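Local structure of sensor protein kinase WalK (Staphylococcus aureus, 4YWZ) at residues Asp13-Asn18 / Met56-Glu61; Phe64-Lys67 / Ile71-Thr74; Lys114-Val119 / Asp142-Leu147. The protein is an essential membrane sensor histidine kinase of the WalKR two-component system, whose extracellular Cache-type domain probably perceives the signal. The protein carries 1 engineered substitution. All blocks are in the same frame, centred on the assembly; numbering follows the deposited sequence.

Contact 1 (Asp13-Asn18 / Met56-Glu61); sequences DNFKKN and MQEIGE. Engineered in segment 56-61: Met56 (natural residue Arg).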
# COMPACT_ATOMS: atom_id res chain seq x y z
N ASP A 13 -7.84 -7.11 2.05
CA ASP A 13 -6.95 -8.27 2.20
C ASP A 13 -5.55 -7.97 1.77
O ASP A 13 -4.64 -8.38 2.40
CB ASP A 13 -7.43 -9.47 1.39
CG ASP A 13 -8.67 -10.15 1.97
OD1 ASP A 13 -9.10 -9.93 3.11
OD2 ASP A 13 -9.24 -10.91 1.22
N ASN A 14 -5.34 -7.19 0.69
CA ASN A 14 -4.02 -6.88 0.25
C ASN A 14 -3.30 -5.98 1.30
O ASN A 14 -2.09 -6.16 1.64
CB ASN A 14 -3.99 -6.06 -1.08
CG ASN A 14 -4.55 -6.75 -2.25
OD1 ASN A 14 -4.60 -7.96 -2.32
ND2 ASN A 14 -4.97 -5.92 -3.27
N PHE A 15 -4.06 -5.00 1.85
CA PHE A 15 -3.49 -4.11 2.88
C PHE A 15 -2.99 -4.94 4.10
O PHE A 15 -1.88 -4.72 4.55
CB PHE A 15 -4.56 -3.14 3.35
CG PHE A 15 -4.10 -2.18 4.40
CD1 PHE A 15 -4.17 -2.53 5.73
CD2 PHE A 15 -3.67 -0.90 4.09
CE1 PHE A 15 -3.74 -1.66 6.74
CE2 PHE A 15 -3.26 -0.04 5.06
CZ PHE A 15 -3.28 -0.43 6.40
N LYS A 16 -3.84 -5.85 4.57
CA LYS A 16 -3.55 -6.71 5.78
C LYS A 16 -2.37 -7.62 5.48
O LYS A 16 -1.42 -7.72 6.26
CB LYS A 16 -4.75 -7.49 6.20
CG LYS A 16 -5.86 -6.61 6.75
CD LYS A 16 -7.08 -7.45 7.00
CE LYS A 16 -8.19 -6.62 7.48
NZ LYS A 16 -9.41 -7.41 7.80
N LYS A 17 -2.36 -8.18 4.26
CA LYS A 17 -1.27 -9.13 3.88
C LYS A 17 0.03 -8.45 3.88
O LYS A 17 1.05 -8.91 4.41
CB LYS A 17 -1.53 -9.78 2.55
CG LYS A 17 -0.50 -10.84 2.17
CD LYS A 17 -0.82 -11.32 0.73
CE LYS A 17 0.24 -12.30 0.31
NZ LYS A 17 -0.03 -12.74 -1.09
N ASN A 18 0.07 -7.24 3.33
CA ASN A 18 1.21 -6.41 3.38
C ASN A 18 1.82 -6.06 4.79
O ASN A 18 3.04 -6.18 5.06
CB ASN A 18 0.82 -5.20 2.61
CG ASN A 18 1.99 -4.46 2.03
OD1 ASN A 18 2.76 -5.00 1.17
ND2 ASN A 18 2.20 -3.27 2.53
N MSE A 56 7.03 3.08 7.36
CA MSE A 56 6.15 2.76 6.28
C MSE A 56 4.91 3.66 6.44
O MSE A 56 4.45 3.93 7.57
CB MSE A 56 5.86 1.27 6.35
CG MSE A 56 4.64 0.81 5.66
SE MSE A 56 4.69 -1.08 6.20
CE MSE A 56 3.29 -1.33 4.95
N GLN A 57 4.39 4.13 5.30
CA GLN A 57 3.22 5.05 5.36
C GLN A 57 1.97 4.42 6.04
O GLN A 57 1.22 5.11 6.67
CB GLN A 57 2.80 5.60 3.98
CG GLN A 57 3.93 5.71 2.93
CD GLN A 57 3.38 5.86 1.46
OE1 GLN A 57 3.76 5.10 0.56
NE2 GLN A 57 2.47 6.82 1.24
N GLU A 58 1.76 3.16 5.82
CA GLU A 58 0.57 2.48 6.31
C GLU A 58 0.61 2.17 7.83
O GLU A 58 -0.41 1.72 8.35
CB GLU A 58 0.33 1.20 5.53
CG GLU A 58 0.12 1.39 3.99
CD GLU A 58 1.38 1.27 3.11
OE1 GLU A 58 2.52 1.67 3.54
OE2 GLU A 58 1.20 0.77 1.94
N ILE A 59 1.78 2.31 8.49
CA ILE A 59 1.85 2.01 9.94
C ILE A 59 1.75 3.29 10.74
O ILE A 59 2.51 4.29 10.52
CB ILE A 59 3.12 1.24 10.23
CG1 ILE A 59 2.92 -0.18 9.67
CG2 ILE A 59 3.35 1.20 11.78
CD1 ILE A 59 3.99 -1.16 9.95
N GLY A 60 0.80 3.32 11.69
CA GLY A 60 0.61 4.40 12.64
C GLY A 60 1.61 4.38 13.79
O GLY A 60 2.33 5.33 14.05
N GLU A 61 1.67 3.24 14.48
CA GLU A 61 2.54 3.05 15.64
C GLU A 61 2.86 1.57 15.80
O GLU A 61 2.05 0.75 15.42
CB GLU A 61 1.80 3.44 16.86
CG GLU A 61 2.67 3.50 18.14
CD GLU A 61 1.90 3.93 19.40
OE1 GLU A 61 0.68 4.18 19.38
OE2 GLU A 61 2.52 3.91 20.47
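Phe15, on the long helix 7-37, meets Glu58 in the turn that leads into strand 59-66. The two side chains run past one another in opposite directions, and the contact is made by carbon atoms on both sides. From CB outward, Glu58 can be followed atom by atom: its CB lies 3.8 Å from Phe15 CE2 and 4.1 Å from Phe15 CZ, and its CG is again 3.8 Å from Phe15 CE2. The chain then bends (chi2 93°), which carries the carboxylate away from the ring; the two planes stand 63° apart. At the tip, Glu58 OE2 comes no closer than 4.2 Å to Asn18 ND2, too far for a hydrogen bond. With CG anti to the backbone N (chi1 180°), the Phe15 ring swings CE2 and CZ up to Glu58, although the bond to CB does not aim at the turn.

One helical turn further on, Asn18 ND2 sits 3.3 Å from CE of Met56, a selenomethionine at an engineered position. The polar end of Asn18 is engaged across the dimer: its OD1 accepts a hydrogen bond from Asn14 ND2 of the second subunit, and Asn14 of this chain reciprocates with Asn18 of that subunit.

The turn itself is type I, from Met56 to Ile59, closed by Ile59 N to Met56 O at 3.3 Å. Beyond it, Gly60 and Glu61 both face Glu137 of the neighbouring strand, a classic beta bulge. Ile19 of the helix packs on Met56, Ile59 and the Glu58 side chain. Here a second subunit also packs on the helix; a long N-terminal helix laid against the turn that opens the first strand of an antiparallel sheet is characteristic of extracellular Cache-type sensor domains.

Contact 2 (Phe64-Lys67 / Ile71-Thr74); sequences FIDK and IIAT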
# COMPACT_ATOMS: atom_id res chain seq x y z
N PHE A 64 6.54 -2.58 21.30
CA PHE A 64 7.04 -3.86 21.80
C PHE A 64 6.74 -3.96 23.29
O PHE A 64 6.99 -3.08 24.07
CB PHE A 64 8.54 -4.05 21.51
CG PHE A 64 9.07 -5.38 22.05
CD1 PHE A 64 8.82 -6.54 21.39
CD2 PHE A 64 9.70 -5.42 23.33
CE1 PHE A 64 9.22 -7.79 21.93
CE2 PHE A 64 10.07 -6.68 23.86
CZ PHE A 64 9.86 -7.82 23.13
N ILE A 65 6.08 -5.06 23.62
CA ILE A 65 5.49 -5.36 24.91
C ILE A 65 6.09 -6.69 25.42
O ILE A 65 6.15 -7.70 24.68
CB ILE A 65 3.95 -5.45 24.84
CG1 ILE A 65 3.40 -4.09 24.38
CG2 ILE A 65 3.39 -5.92 26.18
CD1 ILE A 65 2.09 -4.26 23.73
N ASP A 66 6.57 -6.69 26.65
CA ASP A 66 7.28 -7.88 27.10
C ASP A 66 6.30 -8.92 27.62
O ASP A 66 5.09 -8.73 27.65
CB ASP A 66 8.44 -7.57 28.15
CG ASP A 66 7.93 -7.17 29.51
OD1 ASP A 66 6.79 -7.38 29.85
OD2 ASP A 66 8.75 -6.66 30.33
N LYS A 67 6.86 -10.05 28.10
CA LYS A 67 6.05 -11.16 28.68
C LYS A 67 5.11 -10.84 29.79
O LYS A 67 4.06 -11.45 29.95
CB LYS A 67 7.01 -12.21 29.31
CG LYS A 67 7.63 -13.14 28.34
CD LYS A 67 8.08 -14.40 29.10
CE LYS A 67 6.99 -15.47 29.14
NZ LYS A 67 6.83 -16.27 27.85
N ILE A 71 4.95 -2.25 28.45
CA ILE A 71 5.33 -1.54 27.25
C ILE A 71 6.78 -1.15 27.35
O ILE A 71 7.15 -0.32 28.20
CB ILE A 71 4.43 -0.38 26.95
CG1 ILE A 71 3.00 -0.87 26.75
CG2 ILE A 71 4.87 0.35 25.69
CD1 ILE A 71 1.91 0.17 26.86
N ILE A 72 7.60 -1.69 26.46
CA ILE A 72 9.07 -1.49 26.47
C ILE A 72 9.46 -0.37 25.58
O ILE A 72 10.41 0.47 25.89
CB ILE A 72 9.79 -2.82 26.04
CG1 ILE A 72 9.52 -3.98 27.01
CG2 ILE A 72 11.31 -2.64 25.92
CD1 ILE A 72 9.79 -3.62 28.45
N ALA A 73 8.78 -0.26 24.43
CA ALA A 73 9.20 0.68 23.40
C ALA A 73 7.99 1.00 22.54
O ALA A 73 7.13 0.16 22.33
CB ALA A 73 10.27 0.09 22.52
N THR A 74 8.04 2.22 22.01
CA THR A 74 7.09 2.70 21.03
C THR A 74 7.80 3.53 19.97
O THR A 74 8.85 4.16 20.23
CB THR A 74 5.96 3.59 21.64
OG1 THR A 74 5.11 4.08 20.59
CG2 THR A 74 6.47 4.78 22.46
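The Phe64 ring receives Ile72 at its edge, close to the ring plane, with Phe64 CD2 3.8 Å from Ile72 CB; Ile46 and Leu50 of helix 46-54 also pack on this side chain. The setting is a beta hairpin, strand 59-66 returning as strand 71-74; the axes of segments 64-66 and 71-74 run antiparallel at 169° and approach to 4.7 Å. A classic beta bulge interrupts it: Ile72 and Ala73 together face Phe64, and the register moves by one residue before Ile65 pairs with Ile71.

The hydrogen bonds are the evidence for this. Phe64 N donates to Ala73 O at 3.0 Å. In the other direction Phe64 O serves two amides: Ile72 N at 2.8 Å, nearly in line with the C=O bond (162°), and Ala73 N by a weak bond at 3.4 Å. One carbonyl gripped by two consecutive N-H groups is the signature of the bulge.

On the opposite face of the sheet from Phe64 and Ala73, Ile65 and Ile71 form a non-hydrogen-bonded pair, side by side, with Ile65 CG1 4.0 Å from Ile71 CG1. Asp66, its CG between the backbone N and the carbonyl carbon (chi1 72°), crosses Ile72 at about a right angle, Asp66 CB lying 3.9 Å from Ile72 CG1, while its OD1 accepts a hydrogen bond from Ile70 N. The other carboxylate oxygen, Asp66 OD2, lies 3.7 Å from the terminal methyl CD1 of Ile72.

Contact 3 (Lys114-Val119 / Asp142-Leu147); sequences KDRVWV and DVYNQL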
# COMPACT_ATOMS: atom_id res chain seq x y z
N LYS A 114 -12.88 10.00 15.29
CA LYS A 114 -12.69 8.54 15.23
C LYS A 114 -12.45 8.01 13.76
O LYS A 114 -13.17 8.22 12.77
CB LYS A 114 -13.92 7.86 15.86
CG LYS A 114 -14.00 8.02 17.35
CD LYS A 114 -15.26 7.27 17.82
CE LYS A 114 -15.41 7.36 19.34
NZ LYS A 114 -14.04 7.24 19.93
N ASP A 115 -11.30 7.30 13.60
CA ASP A 115 -10.90 6.70 12.39
C ASP A 115 -10.87 5.14 12.61
O ASP A 115 -10.46 4.72 13.68
CB ASP A 115 -9.40 7.05 12.09
CG ASP A 115 -9.16 8.52 11.71
OD1 ASP A 115 -10.16 9.08 11.17
OD2 ASP A 115 -8.04 9.05 12.12
N ARG A 116 -11.27 4.40 11.62
CA ARG A 116 -11.02 2.90 11.58
C ARG A 116 -9.54 2.56 11.50
O ARG A 116 -8.82 3.06 10.67
CB ARG A 116 -11.71 2.22 10.44
CG ARG A 116 -13.10 1.79 10.87
CD ARG A 116 -13.89 1.11 9.78
NE ARG A 116 -14.22 2.13 8.84
CZ ARG A 116 -15.22 2.08 7.98
NH1 ARG A 116 -16.03 1.04 7.92
NH2 ARG A 116 -15.35 3.11 7.14
N VAL A 117 -9.06 1.71 12.44
CA VAL A 117 -7.65 1.34 12.55
C VAL A 117 -7.55 -0.17 12.71
O VAL A 117 -8.36 -0.76 13.36
CB VAL A 117 -7.02 2.01 13.77
CG1 VAL A 117 -5.62 1.45 14.04
CG2 VAL A 117 -6.91 3.53 13.50
N TRP A 118 -6.63 -0.80 12.05
CA TRP A 118 -6.50 -2.22 12.11
C TRP A 118 -5.36 -2.49 13.07
O TRP A 118 -4.20 -2.07 12.88
CB TRP A 118 -6.20 -2.85 10.74
CG TRP A 118 -6.25 -4.32 10.70
CD1 TRP A 118 -7.28 -5.09 11.07
CD2 TRP A 118 -5.21 -5.23 10.27
NE1 TRP A 118 -6.97 -6.46 10.90
CE2 TRP A 118 -5.71 -6.56 10.43
CE3 TRP A 118 -3.90 -5.07 9.82
CZ2 TRP A 118 -4.96 -7.69 10.08
CZ3 TRP A 118 -3.14 -6.20 9.54
CH2 TRP A 118 -3.68 -7.48 9.68
N VAL A 119 -5.63 -3.32 14.09
CA VAL A 119 -4.66 -3.65 15.12
C VAL A 119 -4.25 -5.11 14.87
O VAL A 119 -5.08 -6.02 14.68
CB VAL A 119 -5.25 -3.62 16.56
CG1 VAL A 119 -4.33 -4.28 17.61
CG2 VAL A 119 -5.67 -2.20 16.90
N ASP A 142 -7.13 4.41 5.19
CA ASP A 142 -6.77 4.88 3.88
C ASP A 142 -7.42 4.07 2.76
O ASP A 142 -7.72 4.66 1.71
CB ASP A 142 -5.23 4.93 3.72
CG ASP A 142 -4.49 6.09 4.52
OD1 ASP A 142 -5.07 7.17 4.85
OD2 ASP A 142 -3.24 5.89 4.62
N VAL A 143 -7.65 2.73 2.94
CA VAL A 143 -8.37 1.85 2.02
C VAL A 143 -9.85 2.29 1.93
O VAL A 143 -10.37 2.55 0.87
CB VAL A 143 -8.26 0.37 2.38
CG1 VAL A 143 -9.01 -0.38 1.34
CG2 VAL A 143 -6.73 0.01 2.48
N TYR A 144 -10.51 2.39 3.09
CA TYR A 144 -11.91 2.84 3.11
C TYR A 144 -12.11 4.18 2.50
O TYR A 144 -13.07 4.39 1.72
CB TYR A 144 -12.42 2.74 4.56
CG TYR A 144 -12.54 1.33 5.13
CD1 TYR A 144 -13.55 0.44 4.73
CD2 TYR A 144 -11.69 0.91 6.08
CE1 TYR A 144 -13.63 -0.82 5.34
CE2 TYR A 144 -11.80 -0.36 6.68
CZ TYR A 144 -12.76 -1.18 6.31
OH TYR A 144 -12.80 -2.41 6.91
N ASN A 145 -11.20 5.10 2.76
CA ASN A 145 -11.26 6.47 2.21
C ASN A 145 -11.16 6.43 0.68
O ASN A 145 -11.88 7.09 -0.03
CB ASN A 145 -10.22 7.41 2.75
CG ASN A 145 -10.50 7.90 4.20
OD1 ASN A 145 -11.64 7.92 4.64
ND2 ASN A 145 -9.45 8.20 4.90
N GLN A 146 -10.23 5.62 0.19
CA GLN A 146 -10.07 5.54 -1.29
C GLN A 146 -11.29 4.88 -1.92
O GLN A 146 -11.71 5.31 -2.99
CB GLN A 146 -8.76 4.90 -1.60
CG GLN A 146 -8.57 4.83 -3.12
CD GLN A 146 -8.56 6.17 -3.89
OE1 GLN A 146 -8.54 7.28 -3.32
NE2 GLN A 146 -8.57 6.02 -5.27
N LEU A 147 -11.86 3.86 -1.31
CA LEU A 147 -13.04 3.18 -1.85
C LEU A 147 -14.19 4.19 -1.92
O LEU A 147 -14.97 4.25 -2.88
CB LEU A 147 -13.39 1.98 -0.99
CG LEU A 147 -12.51 0.75 -1.12
CD1 LEU A 147 -12.80 -0.26 -0.05
CD2 LEU A 147 -12.88 0.15 -2.46
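Arg116 of strand 114-126 and Tyr144 of helix 141-149 make this contact by themselves, their backbones 8.5 Å apart measured from Arg116 CA to Tyr144 CA. Along the helical segment, Asp142 begins a regular helical turn whose carbonyl accepts Gln146 N at 3.1 Å. Val143 turns to the long helix 7-37, where it packs on Leu12. Tyr144 follows and points at the strand. Its CG is anti to the carbonyl carbon, which brings one ring face under the guanidinium of Arg116. The planes are 4° from parallel, and Arg116 CZ stands 4.0 Å from the centroid of the Tyr144 ring, 11° off its normal.

The overlap runs from the CG end of the ring to CE1 and CE2: Arg116 NE is 3.9 Å from Tyr144 CD2, Arg116 NH1 4.0 Å from Tyr144 CE1, and Arg116 NH2 3.9 Å from Tyr144 CG. Arg116 achieves this by bending at chi3 (-72°), and its CD adds a contact with Tyr144 CE2. Two residues after Tyr144, Gln146 donates from NE2 to the backbone oxygen of Glu52 in the second subunit. Leu147 closes the segment, its N bonded to Val143 O and its side chain on Glu8 of helix 7-37.

Flat, centred and nearly parallel, the pair is a stacked cation-pi interaction that joins the C-terminal helix to the beta sheet at the domain surface.

Along the chain the three contacts come in series, and all reach the same five-stranded antiparallel sheet. Contacts 1 and 2 share strand 59-66, about 20 Å apart between centres; Glu61 OE2 of the first and Thr74 OG1 of the second, 2.6 Å apart, probably hydrogen-bond. Contact 3 is about 11 Å from contact 1 by centres, and the two touch where Val143 packs on Phe15 and Trp118 on Lys16. Contacts 2 and 3, about 25 Å apart by centres, do not touch, their nearest atoms about 9 Å apart. Contact 1 ties helix 7-37, and contact 3 helix 141-149, to the sheet on one side of the chain's centre, opposite the 59-66/71-74 hairpin.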